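Local coordinates for protein fructose transport system repressor FruR (Pseudomonas putida, PDB 3O75) that probably acts as a LacI-family DNA-binding transcription regulator of fructose transport, and binds fructose 1-phosphate in its sugar-binding domain, at residues 5-10 / 19-24; 42-47 / 66-71; 179-184 / 207-212. All coordinates share one frame; numbering follows the deposited sequence.

Contact 1: 5-10 / 19-24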
ATOM      1  N   LEU A   5       0.561  -9.949  18.007  1.00 44.16           N
ATOM      2  CA  LEU A   5       1.012 -10.839  16.951  1.00 40.55           C
ATOM      3  C   LEU A   5       1.978 -10.070  16.063  1.00 41.64           C
ATOM      4  O   LEU A   5       1.865  -8.851  15.928  1.00 42.67           O
ATOM      5  CB  LEU A   5      -0.176 -11.348  16.132  1.00 39.21           C
ATOM      6  CG  LEU A   5      -1.230 -12.159  16.892  1.00 44.00           C
ATOM      7  CD1 LEU A   5      -2.436 -12.449  16.012  1.00 44.64           C
ATOM      8  CD2 LEU A   5      -0.643 -13.454  17.430  1.00 48.31           C
ATOM      9  N   GLY A   6       2.937 -10.775  15.473  1.00 40.91           N
ATOM     10  CA  GLY A   6       3.916 -10.145  14.606  1.00 37.46           C
ATOM     11  C   GLY A   6       3.760 -10.576  13.162  1.00 37.54           C
ATOM     12  O   GLY A   6       3.322 -11.693  12.884  1.00 35.54           O
ATOM     13  N   PHE A   7       4.119  -9.689  12.240  1.00 35.25           N
ATOM     14  CA  PHE A   7       4.045 -10.004  10.822  1.00 34.42           C
ATOM     15  C   PHE A   7       5.258  -9.463  10.078  1.00 33.05           C
ATOM     16  O   PHE A   7       5.412  -8.252   9.914  1.00 31.59           O
ATOM     17  CB  PHE A   7       2.756  -9.455  10.202  1.00 30.09           C
ATOM     18  CG  PHE A   7       2.564  -9.836   8.752  1.00 28.27           C
ATOM     19  CD1 PHE A   7       3.181 -10.962   8.225  1.00 28.36           C
ATOM     20  CD2 PHE A   7       1.758  -9.077   7.922  1.00 30.07           C
ATOM     21  CE1 PHE A   7       3.006 -11.315   6.896  1.00 28.39           C
ATOM     22  CE2 PHE A   7       1.579  -9.423   6.589  1.00 30.62           C
ATOM     23  CZ  PHE A   7       2.203 -10.546   6.077  1.00 28.62           C
ATOM     24  N   ILE A   8       6.119 -10.376   9.634  1.00 29.51           N
ATOM     25  CA  ILE A   8       7.230 -10.019   8.767  1.00 25.73           C
ATOM     26  C   ILE A   8       6.815 -10.162   7.308  1.00 29.86           C
ATOM     27  O   ILE A   8       6.489 -11.258   6.850  1.00 35.92           O
ATOM     28  CB  ILE A   8       8.460 -10.905   9.031  1.00 27.33           C
ATOM     29  CG1 ILE A   8       8.936 -10.744  10.477  1.00 31.38           C
ATOM     30  CG2 ILE A   8       9.581 -10.559   8.060  1.00 26.07           C
ATOM     31  CD1 ILE A   8      10.140 -11.610  10.824  1.00 38.85           C
ATOM     32  N   LEU A   9       6.820  -9.044   6.589  1.00 28.98           N
ATOM     33  CA  LEU A   9       6.500  -9.031   5.167  1.00 28.70           C
ATOM     34  C   LEU A   9       7.670  -8.438   4.388  1.00 32.32           C
ATOM     35  O   LEU A   9       8.483  -7.708   4.952  1.00 32.28           O
ATOM     36  CB  LEU A   9       5.207  -8.246   4.912  1.00 25.80           C
ATOM     37  CG  LEU A   9       5.107  -6.828   5.483  1.00 26.85           C
ATOM     38  CD1 LEU A   9       5.824  -5.824   4.589  1.00 24.46           C
ATOM     39  CD2 LEU A   9       3.652  -6.430   5.662  1.00 22.40           C
ATOM     40  N   PRO A  10       7.769  -8.771   3.093  1.00 34.51           N
ATOM     41  CA  PRO A  10       8.889  -8.362   2.236  1.00 31.77           C
ATOM     42  C   PRO A  10       8.845  -6.904   1.755  1.00 30.85           C
ATOM     43  O   PRO A  10       9.901  -6.287   1.628  1.00 32.75           O
ATOM     44  CB  PRO A  10       8.763  -9.297   1.022  1.00 31.29           C
ATOM     45  CG  PRO A  10       7.790 -10.362   1.422  1.00 33.70           C
ATOM     46  CD  PRO A  10       6.878  -9.719   2.406  1.00 33.70           C
ATOM     47  N   ARG A  19      -2.373  -5.152   2.033  1.00 27.34           N
ATOM     48  CA  ARG A  19      -3.733  -5.674   2.091  1.00 33.35           C
ATOM     49  C   ARG A  19      -3.862  -6.809   3.101  1.00 29.40           C
ATOM     50  O   ARG A  19      -4.772  -6.827   3.929  1.00 28.67           O
ATOM     51  CB  ARG A  19      -4.129  -6.188   0.711  1.00 38.28           C
ATOM     52  CG  ARG A  19      -5.405  -5.600   0.176  1.00 44.88           C
ATOM     53  CD  ARG A  19      -6.595  -6.438   0.555  1.00 47.97           C
ATOM     54  NE  ARG A  19      -7.481  -6.588  -0.590  1.00 54.65           N
ATOM     55  CZ  ARG A  19      -8.403  -5.700  -0.940  1.00 60.39           C
ATOM     56  NH1 ARG A  19      -8.572  -4.594  -0.227  1.00 60.26           N
ATOM     57  NH2 ARG A  19      -9.161  -5.922  -2.004  1.00 63.14           N
ATOM     58  N   ILE A  20      -2.947  -7.765   3.024  1.00 24.72           N
ATOM     59  CA  ILE A  20      -2.971  -8.886   3.946  1.00 27.19           C
ATOM     60  C   ILE A  20      -2.764  -8.401   5.376  1.00 27.64           C
ATOM     61  O   ILE A  20      -3.474  -8.817   6.289  1.00 27.69           O
ATOM     62  CB  ILE A  20      -1.912  -9.936   3.579  1.00 25.83           C
ATOM     63  CG1 ILE A  20      -2.281 -10.605   2.251  1.00 28.87           C
ATOM     64  CG2 ILE A  20      -1.778 -10.975   4.689  1.00 25.97           C
ATOM     65  CD1 ILE A  20      -1.207 -11.522   1.702  1.00 30.36           C
ATOM     66  N   ALA A  21      -1.797  -7.508   5.556  1.00 24.64           N
ATOM     67  CA  ALA A  21      -1.481  -6.974   6.875  1.00 25.39           C
ATOM     68  C   ALA A  21      -2.687  -6.291   7.511  1.00 24.79           C
ATOM     69  O   ALA A  21      -2.952  -6.467   8.697  1.00 29.20           O
ATOM     70  CB  ALA A  21      -0.308  -6.009   6.788  1.00 23.33           C
ATOM     71  N   LYS A  22      -3.405  -5.503   6.717  1.00 22.65           N
ATOM     72  CA  LYS A  22      -4.594  -4.804   7.188  1.00 25.78           C
ATOM     73  C   LYS A  22      -5.698  -5.795   7.538  1.00 29.52           C
ATOM     74  O   LYS A  22      -6.347  -5.679   8.574  1.00 33.23           O
ATOM     75  CB  LYS A  22      -5.090  -3.820   6.127  1.00 27.37           C
ATOM     76  CG  LYS A  22      -6.373  -3.098   6.495  1.00 26.83           C
ATOM     77  CD  LYS A  22      -6.550  -1.850   5.642  1.00 32.75           C
ATOM     78  CE  LYS A  22      -7.740  -1.018   6.092  1.00 38.50           C
ATOM     79  NZ  LYS A  22      -7.956   0.176   5.227  1.00 38.28           N
ATOM     80  N   GLN A  23      -5.901  -6.773   6.665  1.00 35.89           N
ATOM     81  CA  GLN A  23      -6.886  -7.816   6.907  1.00 35.75           C
ATOM     82  C   GLN A  23      -6.534  -8.542   8.193  1.00 30.11           C
ATOM     83  O   GLN A  23      -7.380  -8.732   9.066  1.00 33.23           O
ATOM     84  CB  GLN A  23      -6.898  -8.805   5.747  1.00 41.43           C
ATOM     85  CG  GLN A  23      -8.267  -9.070   5.171  1.00 49.50           C
ATOM     86  CD  GLN A  23      -8.743  -7.960   4.264  1.00 50.72           C
ATOM     87  OE1 GLN A  23      -9.321  -8.214   3.205  1.00 56.00           O
ATOM     88  NE2 GLN A  23      -8.498  -6.722   4.664  1.00 49.37           N
ATOM     89  N   LEU A  24      -5.268  -8.930   8.304  1.00 24.93           N
ATOM     90  CA  LEU A  24      -4.747  -9.591   9.491  1.00 26.05           C
ATOM     91  C   LEU A  24      -5.021  -8.753  10.733  1.00 30.56           C
ATOM     92  O   LEU A  24      -5.446  -9.267  11.771  1.00 31.33           O
ATOM     93  CB  LEU A  24      -3.243  -9.788   9.333  1.00 29.93           C
ATOM     94  CG  LEU A  24      -2.636 -11.176   9.522  1.00 35.58           C
ATOM     95  CD1 LEU A  24      -3.597 -12.284   9.102  1.00 34.93           C
ATOM     96  CD2 LEU A  24      -1.317 -11.260   8.759  1.00 36.07           C
TER

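Contact 2: 42-47 / 66-71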
ATOM      1  N   ASP A  42      12.951  -8.167   1.488  1.00 39.63           N
ATOM      2  CA  ASP A  42      13.361  -9.399   0.813  1.00 46.73           C
ATOM      3  C   ASP A  42      14.858  -9.678   0.943  1.00 49.70           C
ATOM      4  O   ASP A  42      15.474 -10.228   0.029  1.00 48.99           O
ATOM      5  CB  ASP A  42      12.953  -9.381  -0.665  1.00 47.02           C
ATOM      6  CG  ASP A  42      11.796 -10.319  -0.963  1.00 45.69           C
ATOM      7  OD1 ASP A  42      11.590 -11.277  -0.188  1.00 41.37           O
ATOM      8  OD2 ASP A  42      11.096 -10.102  -1.974  1.00 46.99           O
ATOM      9  N   GLN A  43      15.434  -9.294   2.080  1.00 51.08           N
ATOM     10  CA  GLN A  43      16.843  -9.555   2.362  1.00 51.08           C
ATOM     11  C   GLN A  43      16.975 -10.461   3.580  1.00 46.08           C
ATOM     12  O   GLN A  43      16.451 -10.150   4.649  1.00 41.34           O
ATOM     13  CB  GLN A  43      17.589  -8.245   2.609  1.00 56.12           C
ATOM     14  CG  GLN A  43      17.260  -7.151   1.611  1.00 62.45           C
ATOM     15  CD  GLN A  43      18.454  -6.749   0.770  1.00 71.17           C
ATOM     16  OE1 GLN A  43      19.392  -7.527   0.594  1.00 77.58           O
ATOM     17  NE2 GLN A  43      18.425  -5.529   0.242  1.00 70.64           N
ATOM     18  N   PRO A  44      17.682 -11.589   3.421  1.00 49.02           N
ATOM     19  CA  PRO A  44      17.850 -12.567   4.501  1.00 52.20           C
ATOM     20  C   PRO A  44      18.448 -11.948   5.767  1.00 54.27           C
ATOM     21  O   PRO A  44      18.007 -12.277   6.870  1.00 55.20           O
ATOM     22  CB  PRO A  44      18.820 -13.586   3.897  1.00 54.93           C
ATOM     23  CG  PRO A  44      18.592 -13.490   2.434  1.00 54.21           C
ATOM     24  CD  PRO A  44      18.312 -12.037   2.169  1.00 50.72           C
ATOM     25  N   ASP A  45      19.428 -11.063   5.614  1.00 54.30           N
ATOM     26  CA  ASP A  45      20.025 -10.403   6.770  1.00 62.69           C
ATOM     27  C   ASP A  45      18.966  -9.666   7.588  1.00 57.96           C
ATOM     28  O   ASP A  45      18.795  -9.926   8.781  1.00 53.27           O
ATOM     29  CB  ASP A  45      21.128  -9.432   6.336  1.00 70.42           C
ATOM     30  CG  ASP A  45      22.421 -10.139   5.972  1.00 79.54           C
ATOM     31  OD1 ASP A  45      22.993 -10.822   6.846  1.00 82.06           O
ATOM     32  OD2 ASP A  45      22.870 -10.009   4.814  1.00 83.05           O
ATOM     33  N   SER A  46      18.253  -8.754   6.937  1.00 57.23           N
ATOM     34  CA  SER A  46      17.230  -7.956   7.602  1.00 54.06           C
ATOM     35  C   SER A  46      16.159  -8.836   8.246  1.00 51.00           C
ATOM     36  O   SER A  46      15.695  -8.558   9.351  1.00 52.68           O
ATOM     37  CB  SER A  46      16.586  -6.991   6.606  1.00 52.71           C
ATOM     38  OG  SER A  46      17.564  -6.216   5.935  1.00 52.94           O
ATOM     39  N   GLU A  47      15.775  -9.902   7.552  1.00 46.22           N
ATOM     40  CA  GLU A  47      14.754 -10.810   8.063  1.00 47.28           C
ATOM     41  C   GLU A  47      15.196 -11.508   9.349  1.00 52.51           C
ATOM     42  O   GLU A  47      14.390 -11.726  10.254  1.00 52.94           O
ATOM     43  CB  GLU A  47      14.366 -11.849   7.007  1.00 42.46           C
ATOM     44  CG  GLU A  47      13.420 -12.924   7.530  1.00 43.96           C
ATOM     45  CD  GLU A  47      12.899 -13.831   6.435  1.00 47.24           C
ATOM     46  OE1 GLU A  47      13.042 -13.473   5.248  1.00 46.06           O
ATOM     47  OE2 GLU A  47      12.341 -14.898   6.757  1.00 50.59           O
ATOM     48  N   SER A  66       8.561 -15.313   4.151  1.00 35.19           N
ATOM     49  CA  SER A  66      10.012 -15.437   4.202  1.00 39.22           C
ATOM     50  C   SER A  66      10.709 -15.374   2.846  1.00 40.44           C
ATOM     51  O   SER A  66      10.114 -15.665   1.810  1.00 44.72           O
ATOM     52  CB  SER A  66      10.397 -16.733   4.918  1.00 43.48           C
ATOM     53  OG  SER A  66      11.804 -16.858   5.010  1.00 47.06           O
ATOM     54  N   CYS A  67      11.983 -14.995   2.876  1.00 39.69           N
ATOM     55  CA  CYS A  67      12.834 -15.005   1.696  1.00 41.48           C
ATOM     56  C   CYS A  67      13.990 -15.961   1.942  1.00 47.83           C
ATOM     57  O   CYS A  67      14.909 -16.074   1.127  1.00 49.46           O
ATOM     58  CB  CYS A  67      13.394 -13.610   1.439  1.00 41.48           C
ATOM     59  SG  CYS A  67      14.585 -13.062   2.688  1.00 46.28           S
ATOM     60  N   LEU A  68      13.943 -16.636   3.086  1.00 50.23           N
ATOM     61  CA  LEU A  68      15.029 -17.509   3.508  1.00 53.62           C
ATOM     62  C   LEU A  68      15.016 -18.851   2.787  1.00 62.81           C
ATOM     63  O   LEU A  68      13.962 -19.336   2.375  1.00 61.13           O
ATOM     64  CB  LEU A  68      14.985 -17.732   5.019  1.00 50.07           C
ATOM     65  CG  LEU A  68      15.147 -16.481   5.880  1.00 48.35           C
ATOM     66  CD1 LEU A  68      15.224 -16.876   7.340  1.00 50.30           C
ATOM     67  CD2 LEU A  68      16.387 -15.703   5.464  1.00 48.74           C
ATOM     68  N   PRO A  69      16.202 -19.457   2.647  1.00 71.24           N
ATOM     69  CA  PRO A  69      16.385 -20.755   1.994  1.00 75.39           C
ATOM     70  C   PRO A  69      15.647 -21.872   2.719  1.00 81.95           C
ATOM     71  O   PRO A  69      15.177 -21.675   3.842  1.00 81.50           O
ATOM     72  CB  PRO A  69      17.898 -20.993   2.107  1.00 77.12           C
ATOM     73  CG  PRO A  69      18.494 -19.650   2.331  1.00 77.64           C
ATOM     74  CD  PRO A  69      17.476 -18.889   3.119  1.00 74.97           C
ATOM     75  N   PRO A  70      15.528 -23.036   2.065  1.00 89.14           N
ATOM     76  CA  PRO A  70      15.111 -24.294   2.692  1.00 92.31           C
ATOM     77  C   PRO A  70      16.272 -24.886   3.478  1.00 97.55           C
ATOM     78  O   PRO A  70      16.256 -26.066   3.819  1.00100.79           O
ATOM     79  CB  PRO A  70      14.791 -25.199   1.496  1.00 90.04           C
ATOM     80  CG  PRO A  70      14.724 -24.290   0.303  1.00 89.03           C
ATOM     81  CD  PRO A  70      15.640 -23.158   0.604  1.00 90.09           C
ATOM     82  N   GLU A  71      17.279 -24.060   3.744  1.00 99.45           N
ATOM     83  CA  GLU A  71      18.488 -24.503   4.423  1.00102.07           C
ATOM     84  C   GLU A  71      18.780 -23.568   5.585  1.00100.44           C
ATOM     85  O   GLU A  71      19.767 -23.731   6.305  1.00103.19           O
ATOM     86  CB  GLU A  71      19.662 -24.503   3.450  1.00105.26           C
ATOM     87  CG  GLU A  71      19.237 -24.548   1.995  1.00104.10           C
ATOM     88  CD  GLU A  71      19.965 -23.525   1.154  1.00104.02           C
ATOM     89  OE1 GLU A  71      21.039 -23.061   1.592  1.00105.89           O
ATOM     90  OE2 GLU A  71      19.465 -23.184   0.061  1.00101.92           O
TER

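Contact 3: 179-184 / 207-212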
ATOM      1  N   GLY A 179      10.790  -5.396 -30.792  1.00 59.81           N
ATOM      2  CA  GLY A 179       9.440  -4.897 -30.632  1.00 57.50           C
ATOM      3  C   GLY A 179       8.735  -5.577 -29.474  1.00 55.21           C
ATOM      4  O   GLY A 179       9.303  -6.454 -28.817  1.00 54.24           O
ATOM      5  N   LEU A 180       7.498  -5.165 -29.219  1.00 52.18           N
ATOM      6  CA  LEU A 180       6.692  -5.774 -28.169  1.00 45.99           C
ATOM      7  C   LEU A 180       6.418  -7.235 -28.493  1.00 47.75           C
ATOM      8  O   LEU A 180       6.246  -7.595 -29.659  1.00 49.59           O
ATOM      9  CB  LEU A 180       5.367  -5.022 -28.009  1.00 46.41           C
ATOM     10  CG  LEU A 180       5.324  -3.817 -27.064  1.00 49.87           C
ATOM     11  CD1 LEU A 180       6.656  -3.100 -27.014  1.00 47.38           C
ATOM     12  CD2 LEU A 180       4.211  -2.860 -27.461  1.00 52.21           C
ATOM     13  N   PRO A 181       6.391  -8.088 -27.461  1.00 45.43           N
ATOM     14  CA  PRO A 181       5.902  -9.453 -27.657  1.00 45.07           C
ATOM     15  C   PRO A 181       4.402  -9.404 -27.902  1.00 45.07           C
ATOM     16  O   PRO A 181       3.757  -8.464 -27.434  1.00 42.47           O
ATOM     17  CB  PRO A 181       6.179 -10.115 -26.306  1.00 41.03           C
ATOM     18  CG  PRO A 181       6.166  -8.985 -25.329  1.00 37.72           C
ATOM     19  CD  PRO A 181       6.791  -7.838 -26.065  1.00 40.44           C
ATOM     20  N   ASP A 182       3.861 -10.381 -28.625  1.00 42.87           N
ATOM     21  CA  ASP A 182       2.425 -10.441 -28.869  1.00 41.16           C
ATOM     22  C   ASP A 182       1.672 -10.695 -27.570  1.00 38.32           C
ATOM     23  O   ASP A 182       0.504 -10.335 -27.438  1.00 39.36           O
ATOM     24  CB  ASP A 182       2.095 -11.532 -29.887  1.00 44.56           C
ATOM     25  CG  ASP A 182       2.367 -11.101 -31.311  1.00 48.26           C
ATOM     26  OD1 ASP A 182       2.795  -9.945 -31.509  1.00 52.05           O
ATOM     27  OD2 ASP A 182       2.145 -11.915 -32.231  1.00 48.49           O
ATOM     28  N   ALA A 183       2.350 -11.311 -26.609  1.00 32.65           N
ATOM     29  CA  ALA A 183       1.727 -11.646 -25.336  1.00 32.40           C
ATOM     30  C   ALA A 183       2.764 -11.653 -24.223  1.00 32.81           C
ATOM     31  O   ALA A 183       3.929 -11.972 -24.460  1.00 35.13           O
ATOM     32  CB  ALA A 183       1.024 -13.002 -25.424  1.00 34.30           C
ATOM     33  N   LEU A 184       2.333 -11.322 -23.007  1.00 28.26           N
ATOM     34  CA  LEU A 184       3.250 -11.166 -21.879  1.00 28.03           C
ATOM     35  C   LEU A 184       2.578 -11.526 -20.560  1.00 27.45           C
ATOM     36  O   LEU A 184       1.435 -11.131 -20.317  1.00 28.98           O
ATOM     37  CB  LEU A 184       3.761  -9.720 -21.816  1.00 28.62           C
ATOM     38  CG  LEU A 184       4.582  -9.266 -20.605  1.00 28.36           C
ATOM     39  CD1 LEU A 184       5.929  -9.963 -20.554  1.00 28.19           C
ATOM     40  CD2 LEU A 184       4.771  -7.753 -20.623  1.00 34.44           C
ATOM     41  N   ARG A 207       1.415   0.331 -28.205  1.00 54.33           N
ATOM     42  CA  ARG A 207       1.296  -0.156 -26.835  1.00 55.00           C
ATOM     43  C   ARG A 207       0.376  -1.363 -26.696  1.00 54.94           C
ATOM     44  O   ARG A 207       0.108  -1.815 -25.584  1.00 55.02           O
ATOM     45  CB  ARG A 207       0.811   0.965 -25.915  1.00 56.65           C
ATOM     46  CG  ARG A 207       1.619   2.243 -26.015  1.00 61.19           C
ATOM     47  CD  ARG A 207       1.081   3.295 -25.067  1.00 64.48           C
ATOM     48  NE  ARG A 207       1.702   4.596 -25.287  1.00 70.47           N
ATOM     49  CZ  ARG A 207       1.416   5.686 -24.581  1.00 72.57           C
ATOM     50  NH1 ARG A 207       0.519   5.630 -23.605  1.00 72.05           N
ATOM     51  NH2 ARG A 207       2.030   6.831 -24.849  1.00 72.52           N
ATOM     52  N   GLN A 208      -0.114  -1.880 -27.817  1.00 58.19           N
ATOM     53  CA  GLN A 208      -1.025  -3.018 -27.777  1.00 60.36           C
ATOM     54  C   GLN A 208      -0.284  -4.350 -27.716  1.00 55.50           C
ATOM     55  O   GLN A 208       0.639  -4.597 -28.495  1.00 57.08           O
ATOM     56  CB  GLN A 208      -1.977  -2.994 -28.978  1.00 68.41           C
ATOM     57  CG  GLN A 208      -3.391  -3.497 -28.681  1.00 75.64           C
ATOM     58  CD  GLN A 208      -3.515  -5.012 -28.715  1.00 82.32           C
ATOM     59  OE1 GLN A 208      -2.533  -5.734 -28.560  1.00 84.73           O
ATOM     60  NE2 GLN A 208      -4.736  -5.499 -28.916  1.00 85.13           N
ATOM     61  N   LEU A 209      -0.701  -5.196 -26.778  1.00 50.35           N
ATOM     62  CA  LEU A 209      -0.238  -6.577 -26.683  1.00 44.37           C
ATOM     63  C   LEU A 209      -1.146  -7.313 -25.710  1.00 46.47           C
ATOM     64  O   LEU A 209      -1.817  -6.688 -24.890  1.00 49.48           O
ATOM     65  CB  LEU A 209       1.213  -6.658 -26.200  1.00 37.04           C
ATOM     66  CG  LEU A 209       1.497  -6.387 -24.719  1.00 35.11           C
ATOM     67  CD1 LEU A 209       2.892  -6.872 -24.332  1.00 38.15           C
ATOM     68  CD2 LEU A 209       1.326  -4.911 -24.369  1.00 33.49           C
ATOM     69  N   GLN A 210      -1.178  -8.636 -25.810  1.00 45.15           N
ATOM     70  CA  GLN A 210      -1.949  -9.443 -24.876  1.00 45.37           C
ATOM     71  C   GLN A 210      -1.209  -9.503 -23.545  1.00 38.60           C
ATOM     72  O   GLN A 210      -0.051  -9.913 -23.480  1.00 33.81           O
ATOM     73  CB  GLN A 210      -2.172 -10.848 -25.434  1.00 51.94           C
ATOM     74  CG  GLN A 210      -2.837 -10.879 -26.810  1.00 61.19           C
ATOM     75  CD  GLN A 210      -4.358 -10.886 -26.744  1.00 68.98           C
ATOM     76  OE1 GLN A 210      -5.033 -10.560 -27.721  1.00 72.01           O
ATOM     77  NE2 GLN A 210      -4.902 -11.272 -25.596  1.00 72.03           N
ATOM     78  N   LEU A 211      -1.891  -9.099 -22.482  1.00 34.90           N
ATOM     79  CA  LEU A 211      -1.260  -8.960 -21.182  1.00 32.04           C
ATOM     80  C   LEU A 211      -1.946  -9.828 -20.134  1.00 30.99           C
ATOM     81  O   LEU A 211      -3.165  -9.791 -19.981  1.00 31.18           O
ATOM     82  CB  LEU A 211      -1.321  -7.495 -20.754  1.00 36.12           C
ATOM     83  CG  LEU A 211      -0.065  -6.822 -20.199  1.00 39.00           C
ATOM     84  CD1 LEU A 211       1.174  -7.266 -20.960  1.00 40.45           C
ATOM     85  CD2 LEU A 211      -0.222  -5.307 -20.250  1.00 38.23           C
ATOM     86  N   GLY A 212      -1.156 -10.604 -19.404  1.00 27.76           N
ATOM     87  CA  GLY A 212      -1.665 -11.339 -18.260  1.00 28.62           C
ATOM     88  C   GLY A 212      -0.771 -11.063 -17.068  1.00 28.56           C
ATOM     89  O   GLY A 212       0.449 -11.002 -17.212  1.00 27.13           O
TER
HETATM   90  O   HOH W   1       1.947  -6.923 -29.751  1.00 49.77           O

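Contact 1: 5-10 / 19-24
The ring of Phe-7 is sandwiched. Over one face, offset toward the rim, sits the CD2 methyl of Leu-24. It makes a CH-pi contact, 4.1 Å from CD2 to the centroid of the Phe-7 ring and 19° off the ring normal. The opposite face is covered from within the same strand by CB of Leu-9, again offset toward the rim. At the edge, in the ring plane, lies the methyl of Ala-21, with CB 3.9 Å from Phe-7 CD2. Ile-20 adds its CG2 methyl obliquely, 4.2 Å from Phe-7 CE2. The ring reaches the helix because CG of Phe-7 stands anti to the backbone N (chi1 -176°). The side chains of Phe-7 and Leu-24 cross at about a right angle. Strand 4-9 and helix 15-30 open a beta-alpha-beta unit that ends in strand 34-39, part of the sugar-binding domain of the LacI family. Strand residues 5-9 and helix residues 19-24 run nearly antiparallel (174°), their axes 10.3 Å apart. No hydrogen bond joins them; the contact is wholly apolar and buried. Ala-21 CB also meets Leu-9 CD2 at 4.1 Å. Phe-63 of strand 61-64 touches both Phe-7 and Leu-24. On the outer side of the helix, Lys-22 and Arg-19 form salt bridges with Asp-11 and Glu-13 of the second subunit.

Contact 2: 42-47 / 66-71
Glu-47, in the first turn of helix 44-56, grips the loop 66-71 with both carboxylate oxygens. The loop carries an ST turn: Ser-66 OG accepts from Leu-68 N at 2.9 Å. The same hydroxyl donates to Glu-47 OE2 at 2.7 Å, so OG is used in both directions. Cys-67 N donates to Glu-47 OE1 at 3.0 Å, with a fairly straight N-H...O angle of 161°. Both bonds use syn lone pairs of the carboxylate. OE2 has a second partner, the OH of Tyr-75 on helix 74-80. Glu-47 spans the gap because CG is anti to the backbone N (chi1 173°) and the chain stays extended beyond it. With an alanine here, Cys-67 N and the hydroxyls of Ser-66 and Tyr-75 would probably lose their carboxylate partner, and the loop would be held less firmly to the helix. Asp-42 OD1 forms a salt bridge with Arg-90, and Asp-42 also touches the bound fructose 1-phosphate. Arg-90 also bonds Ser-66 O, which ties the two segments together a second time. Gln-43 is the N-cap residue of the helix, and its O accepts from Glu-47 N. Apolar contacts add to this. Cys-67 SG lies 3.9 Å from Pro-44 CD, and Leu-68 CD2 packs on Pro-44 CB at 3.6 Å.

Contact 3: 179-184 / 207-212
Ala-183 and Leu-184 pair in parallel with Gln-210 and Leu-211, through hydrogen bonds from Gln-210 N to Asp-182 O at 2.9 Å, from Leu-184 N to Gln-210 O at 2.8 Å and from Gly-212 N to Leu-184 O at 2.8 Å. Leu-184 and Leu-211 lie side by side on one face of the sheet, pointing the same way, with Leu-184 CD2 3.6 Å from Leu-211 CD1. Leu-209 places CG between its backbone N and carbonyl carbon (chi1 74°), which brings CD1 to 3.9 Å from Leu-184 CB and 4.0 Å from Pro-181 CG. On the other face, the CB atoms of Ala-183 and Gln-210 meet. Asp-182 OD2 forms a salt bridge with Arg-121. Before the strands begin, a water donates to Gln-208 O and, weakly, to Pro-181 O. The pair forms the strands of a beta-alpha-beta unit crossed over by helix 189-200. That helix meets Leu-184 through Val-195 and Leu-211 through Phe-196, while helix 163-177 packs on Pro-181 and Leu-184. Strand 122-128 lies on the other side of strand 183-186 from strand 210-214.

Contacts 1 and 2 are neighbours, with centres about 17 Å apart. They meet where Pro-10 CB packs on Asp-42 OD1 at 3.7 Å. Contact 3 lies on the opposite side of the chain's centre, about 34 Å from contact 1 and 33 Å from contact 2, centre to centre. It touches neither. Contacts 1 and 3 nevertheless reach the same sheet. In contact 2 the side chain of Asp-42 is about 4 Å from the bound fructose 1-phosphate (F1X). In contact 1 the side chain of Ile-20 is about 7 Å from F1X. In contact 3 Gly-212 is about 11 Å from F1X, so of the three contacts, contact 2 comes nearest to the ligand.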